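Local coordinates for alginate biosynthesis protein AlgX (Pseudomonas aeruginosa, PDB 4KNC) that takes part in O-acetylation of the exopolysaccharide alginate and protects the polymer from degradation as it crosses the periplasm, at residues Val359-Pro364 / Leu427-Ser432. Numbering follows the deposited sequence.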
ATOM      1  N   VAL A 359       1.797   5.240  20.601  1.00 47.85           N
ATOM      2  CA  VAL A 359       0.664   6.072  21.015  1.00 57.99           C
ATOM      3  C   VAL A 359      -0.706   5.451  20.723  1.00 63.10           C
ATOM      4  O   VAL A 359      -0.977   5.048  19.601  1.00 60.32           O
ATOM      5  CB  VAL A 359       0.717   7.437  20.287  1.00 52.40           C
ATOM      6  CG1 VAL A 359      -0.515   8.264  20.595  1.00 49.09           C
ATOM      7  CG2 VAL A 359       1.985   8.190  20.646  1.00 47.17           C
ATOM      8  N   THR A 360      -1.590   5.414  21.717  1.00 60.07           N
ATOM      9  CA  THR A 360      -2.882   4.759  21.551  1.00 57.99           C
ATOM     10  C   THR A 360      -4.094   5.566  22.027  1.00 56.17           C
ATOM     11  O   THR A 360      -4.271   5.795  23.226  1.00 61.61           O
ATOM     12  CB  THR A 360      -2.897   3.401  22.260  1.00 59.33           C
ATOM     13  OG1 THR A 360      -1.865   2.567  21.716  1.00 58.37           O
ATOM     14  CG2 THR A 360      -4.253   2.730  22.077  1.00 57.89           C
ATOM     15  N   TYR A 361      -4.929   5.979  21.075  1.00 58.41           N
ATOM     16  CA  TYR A 361      -6.225   6.598  21.373  1.00 70.09           C
ATOM     17  C   TYR A 361      -7.170   5.639  22.094  1.00 76.17           C
ATOM     18  O   TYR A 361      -7.116   4.426  21.888  1.00 81.85           O
ATOM     19  CB  TYR A 361      -6.920   7.042  20.089  1.00 67.18           C
ATOM     20  CG  TYR A 361      -6.392   8.313  19.478  1.00 68.51           C
ATOM     21  CD1 TYR A 361      -6.397   9.505  20.189  1.00 65.34           C
ATOM     22  CD2 TYR A 361      -5.915   8.328  18.174  1.00 70.93           C
ATOM     23  CE1 TYR A 361      -5.926  10.673  19.625  1.00 62.91           C
ATOM     24  CE2 TYR A 361      -5.440   9.487  17.601  1.00 65.93           C
ATOM     25  CZ  TYR A 361      -5.450  10.658  18.328  1.00 64.62           C
ATOM     26  OH  TYR A 361      -4.977  11.815  17.749  1.00 66.10           O
ATOM     27  N   SER A 362      -8.055   6.184  22.921  1.00 76.23           N
ATOM     28  CA  SER A 362      -9.062   5.361  23.578  1.00 76.15           C
ATOM     29  C   SER A 362     -10.147   4.926  22.589  1.00 71.13           C
ATOM     30  O   SER A 362     -10.792   3.901  22.780  1.00 67.33           O
ATOM     31  CB  SER A 362      -9.668   6.084  24.789  1.00 77.43           C
ATOM     32  OG  SER A 362     -10.150   7.371  24.448  1.00 78.53           O
ATOM     33  N   ASP A 363     -10.325   5.704  21.524  1.00 74.27           N
ATOM     34  CA  ASP A 363     -11.327   5.419  20.501  1.00 78.15           C
ATOM     35  C   ASP A 363     -10.655   5.066  19.169  1.00 77.90           C
ATOM     36  O   ASP A 363     -10.044   5.927  18.523  1.00 72.26           O
ATOM     37  CB  ASP A 363     -12.243   6.635  20.331  1.00 85.04           C
ATOM     38  CG  ASP A 363     -13.457   6.352  19.463  1.00 86.89           C
ATOM     39  OD1 ASP A 363     -13.468   5.330  18.743  1.00 80.43           O
ATOM     40  OD2 ASP A 363     -14.405   7.172  19.501  1.00 87.52           O
ATOM     41  N   PRO A 364     -10.790   3.798  18.743  1.00 78.86           N
ATOM     42  CA  PRO A 364     -10.146   3.261  17.534  1.00 72.47           C
ATOM     43  C   PRO A 364     -10.624   3.930  16.253  1.00 67.85           C
ATOM     44  O   PRO A 364     -10.082   3.642  15.185  1.00 64.95           O
ATOM     45  CB  PRO A 364     -10.577   1.789  17.526  1.00 77.73           C
ATOM     46  CG  PRO A 364     -10.991   1.493  18.930  1.00 83.88           C
ATOM     47  CD  PRO A 364     -11.579   2.773  19.447  1.00 81.02           C
ATOM     48  N   LEU A 427     -12.745  11.187  25.042  1.00 88.39           N
ATOM     49  CA  LEU A 427     -11.560  10.634  24.370  1.00 84.59           C
ATOM     50  C   LEU A 427     -10.252  10.898  25.104  1.00 85.00           C
ATOM     51  O   LEU A 427      -9.914  12.045  25.407  1.00 85.39           O
ATOM     52  CB  LEU A 427     -11.442  11.156  22.933  1.00 76.24           C
ATOM     53  CG  LEU A 427     -10.255  10.625  22.111  1.00 71.50           C
ATOM     54  CD1 LEU A 427     -10.393   9.141  21.877  1.00 62.47           C
ATOM     55  CD2 LEU A 427     -10.111  11.345  20.777  1.00 71.37           C
ATOM     56  N   GLU A 428      -9.525   9.823  25.385  1.00 79.71           N
ATOM     57  CA  GLU A 428      -8.223   9.921  26.030  1.00 83.05           C
ATOM     58  C   GLU A 428      -7.138   9.404  25.101  1.00 85.55           C
ATOM     59  O   GLU A 428      -7.422   8.930  23.999  1.00 83.04           O
ATOM     60  CB  GLU A 428      -8.194   9.108  27.320  1.00 80.92           C
ATOM     61  CG  GLU A 428      -9.184   9.554  28.369  1.00 82.29           C
ATOM     62  CD  GLU A 428      -9.015   8.786  29.664  1.00 90.30           C
ATOM     63  OE1 GLU A 428      -8.488   7.652  29.623  1.00 93.97           O
ATOM     64  OE2 GLU A 428      -9.398   9.322  30.726  1.00 92.31           O
ATOM     65  N   VAL A 429      -5.893   9.490  25.558  1.00 84.49           N
ATOM     66  CA  VAL A 429      -4.763   8.981  24.789  1.00 76.52           C
ATOM     67  C   VAL A 429      -3.653   8.494  25.711  1.00 72.19           C
ATOM     68  O   VAL A 429      -3.429   9.055  26.796  1.00 78.41           O
ATOM     69  CB  VAL A 429      -4.232  10.032  23.778  1.00 72.83           C
ATOM     70  CG1 VAL A 429      -3.565  11.196  24.499  1.00 71.50           C
ATOM     71  CG2 VAL A 429      -3.278   9.388  22.786  1.00 70.95           C
ATOM     72  N   GLN A 430      -2.982   7.429  25.279  1.00 67.97           N
ATOM     73  CA  GLN A 430      -1.888   6.823  26.030  1.00 72.85           C
ATOM     74  C   GLN A 430      -0.593   6.892  25.224  1.00 78.02           C
ATOM     75  O   GLN A 430      -0.495   6.310  24.150  1.00 84.07           O
ATOM     76  CB  GLN A 430      -2.234   5.363  26.354  1.00 78.49           C
ATOM     77  CG  GLN A 430      -1.035   4.427  26.529  1.00 81.06           C
ATOM     78  CD  GLN A 430      -0.230   4.722  27.778  1.00 84.31           C
ATOM     79  OE1 GLN A 430      -0.779   5.119  28.803  1.00 85.73           O
ATOM     80  NE2 GLN A 430       1.082   4.525  27.698  1.00 87.96           N
ATOM     81  N   ALA A 431       0.411   7.595  25.734  1.00 73.64           N
ATOM     82  CA  ALA A 431       1.667   7.687  24.992  1.00 64.55           C
ATOM     83  C   ALA A 431       2.876   7.166  25.761  1.00 63.03           C
ATOM     84  O   ALA A 431       2.934   7.238  26.989  1.00 69.70           O
ATOM     85  CB  ALA A 431       1.905   9.107  24.518  1.00 59.83           C
ATOM     86  N   SER A 432       3.847   6.653  25.018  1.00 59.56           N
ATOM     87  CA  SER A 432       5.039   6.063  25.600  1.00 65.04           C
ATOM     88  C   SER A 432       6.229   6.219  24.668  1.00 60.65           C
ATOM     89  O   SER A 432       6.082   6.218  23.447  1.00 67.47           O
ATOM     90  CB  SER A 432       4.801   4.585  25.909  1.00 66.23           C
ATOM     91  OG  SER A 432       3.827   4.446  26.929  1.00 68.45           O
TER
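Thr360 and Gln430 form the hydrogen-bonded pair at the middle of this antiparallel strand pairing: Thr360 N donates to Gln430 O at 2.8 Å, and Gln430 N returns a bond to Thr360 O at 2.9 Å. Val359 with Ala431 and Tyr361 with Val429 are the non-hydrogen-bonded pairs beside it, and their side chains share the buried face. There the packing is close. Val429 holds CG2 anti to its backbone N, which brings this methyl over to the opposite strand, 3.7 Å from Val359 CG1 and also against CD1 of the Tyr361 ring. Beta-branched valines suit extended backbone, while the short Ala431 rests its CB against Val359 CG2. The Tyr361 ring turns one edge, in its plane, to Glu428 O; Leu427 CD2 meets the ring obliquely, and the Tyr361 hydroxyl hydrogen-bonds Glu368 O, so a largely apolar ring can be buried without stranding its polar end.

Where strand 355-361 ends, Ser362 prolongs the pairing. Its N bonds Glu428 O, and its OG takes over the acceptor role of a backbone carbonyl, receiving Glu428 N at 2.7 Å in a nearly straight bond (165°). A chi1 of 53° sets OG between backbone N and carbonyl carbon, where a short hydroxyl can reach that N-H. Leu427 CD1 comes up to the same OG, 3.1 Å away, and touches Asp363 CB. The other face, with Thr360 and Gln430, is looser and partly exposed, fitting polar residues; Gln430 bends away from Thr360, its NE2 bonding Ser329 OG. Exposed Glu428 leans on Lys333.

Both strands are inner members of a four-stranded antiparallel sheet in the carbohydrate-binding module, 428-435 flanked by 326-333 and 355-361 by 396-400; Val359 and Ala431 pack, as in a beta-sandwich, on strands 338-343 and 412-418 of the second sheet, Tyr361 and Val429 on loop residue Leu334.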